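Putative Acetyltransferase from the GNAT family (Novosphingobium aromaticivorans DSM 12444, PDB 3EC4) probably transfers an acyl group, most likely acetyl, to an acceptor that is not established, as a putative member of the GNAT acetyltransferase family. Local coordinates at residues Arg10-Trp13 and Asn14-Gly18. Numbering follows the deposited sequence.
Sequences RPVW and NSLGG
Asn14 N donates to the carbonyl O of Arg10, the N-cap residue, at 2.8 Å, the i to i+4 bond of the first turn of helix 11-17, and the Asn14 side chain turns back beside that carbonyl: CB lies 3.1 Å from Arg10 O, and CG, swung beside its own backbone N (chi1 -73°), stays close to it. OD1 reaches the edge of the Trp13 ring, 3.3 Å from CD1, with amide and indole planes 61° apart; ND2 passes near Arg10 CB but bonds to Pro7 O, tying the helix to the chain before it. The Arg10 guanidinium lies over Trp13 CB, and its NH1 reaches over one indole face near the rim. Further along, Ser15 N bonds to Pro11 O, and Ser15 OG, 2.8 Å from Pro11 O and 3.2 Å from Val12 O, can give its proton to either. Val12 CG1 and Leu16 CD1 pack side by side at 3.8 Å. Gly17 N closes the last turn on Trp13 O. The Ser15 hydroxyl thus has within reach two carbonyls that also accept backbone N-H groups, while Arg10, bound to Glu66 and Ala43 O, and Arg31, bound to Trp13 O, fasten this short N-terminal helix to the surrounding strands.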
loop_
_atom_site.group_PDB
_atom_site.type_symbol
_atom_site.label_atom_id
_atom_site.label_comp_id
_atom_site.label_asym_id
_atom_site.label_seq_id
_atom_site.Cartn_x
_atom_site.Cartn_y
_atom_site.Cartn_z
ATOM N N ARG A 10 -3.632 12.503 -3.621
ATOM C CA ARG A 10 -2.260 12.515 -3.164
ATOM C C ARG A 10 -2.149 11.692 -1.901
ATOM O O ARG A 10 -2.115 12.246 -0.795
ATOM C CB ARG A 10 -1.786 13.948 -2.927
ATOM C CG ARG A 10 -1.831 14.882 -4.149
ATOM C CD ARG A 10 -0.933 16.112 -3.914
ATOM N NE ARG A 10 0.440 15.661 -3.892
ATOM C CZ ARG A 10 1.464 16.269 -3.297
ATOM N NH1 ARG A 10 1.328 17.426 -2.662
ATOM N NH2 ARG A 10 2.651 15.684 -3.360
ATOM N N PRO A 11 -2.219 10.354 -2.034
ATOM C CA PRO A 11 -2.417 9.508 -0.839
ATOM C C PRO A 11 -1.209 9.489 0.094
ATOM O O PRO A 11 -1.376 9.445 1.305
ATOM C CB PRO A 11 -2.778 8.121 -1.418
ATOM C CG PRO A 11 -2.400 8.168 -2.842
ATOM C CD PRO A 11 -2.218 9.586 -3.279
ATOM N N VAL A 12 -0.011 9.625 -0.447
ATOM C CA VAL A 12 1.195 9.701 0.405
ATOM C C VAL A 12 1.243 11.027 1.155
ATOM O O VAL A 12 1.450 11.066 2.377
ATOM C CB VAL A 12 2.505 9.518 -0.446
ATOM C CG1 VAL A 12 3.735 9.658 0.454
ATOM C CG2 VAL A 12 2.479 8.191 -1.169
ATOM N N TRP A 13 1.125 12.119 0.398
ATOM C CA TRP A 13 1.141 13.443 0.958
ATOM C C TRP A 13 0.091 13.561 2.046
ATOM O O TRP A 13 0.386 13.952 3.185
ATOM C CB TRP A 13 0.951 14.480 -0.138
ATOM C CG TRP A 13 0.970 15.923 0.338
ATOM C CD1 TRP A 13 -0.110 16.728 0.490
ATOM C CD2 TRP A 13 2.120 16.731 0.660
ATOM N NE1 TRP A 13 0.273 17.976 0.884
ATOM C CE2 TRP A 13 1.635 18.010 1.017
ATOM C CE3 TRP A 13 3.496 16.491 0.714
ATOM C CZ2 TRP A 13 2.479 19.054 1.417
ATOM C CZ3 TRP A 13 4.332 17.521 1.097
ATOM C CH2 TRP A 13 3.813 18.792 1.468
ATOM N N ASN A 14 -1.121 13.142 1.705
ATOM C CA ASN A 14 -2.238 13.390 2.584
ATOM C C ASN A 14 -2.238 12.494 3.828
ATOM O O ASN A 14 -2.568 12.954 4.913
ATOM C CB ASN A 14 -3.506 13.299 1.795
ATOM C CG ASN A 14 -3.697 14.489 0.883
ATOM O OD1 ASN A 14 -3.194 15.606 1.143
ATOM N ND2 ASN A 14 -4.452 14.284 -0.162
ATOM N N SER A 15 -1.810 11.247 3.663
ATOM C CA SER A 15 -1.720 10.339 4.831
ATOM C C SER A 15 -0.676 10.847 5.817
ATOM O O SER A 15 -0.912 10.872 7.012
ATOM C CB SER A 15 -1.436 8.882 4.403
ATOM O OG SER A 15 -0.192 8.739 3.749
ATOM N N LEU A 16 0.478 11.255 5.301
ATOM C CA LEU A 16 1.583 11.720 6.149
ATOM C C LEU A 16 1.380 13.101 6.770
ATOM O O LEU A 16 2.025 13.436 7.766
ATOM C CB LEU A 16 2.902 11.685 5.367
ATOM C CG LEU A 16 3.398 10.313 4.933
ATOM C CD1 LEU A 16 4.666 10.475 4.045
ATOM C CD2 LEU A 16 3.658 9.442 6.193
ATOM N N GLY A 17 0.485 13.898 6.194
ATOM C CA GLY A 17 0.035 15.139 6.816
ATOM C C GLY A 17 -1.227 15.017 7.643
ATOM O O GLY A 17 -1.554 15.936 8.405
ATOM N N GLY A 18 -1.888 13.866 7.533
ATOM C CA GLY A 18 -3.172 13.593 8.164
ATOM C C GLY A 18 -3.084 12.516 9.209
ATOM O O GLY A 18 -2.241 12.618 10.075
#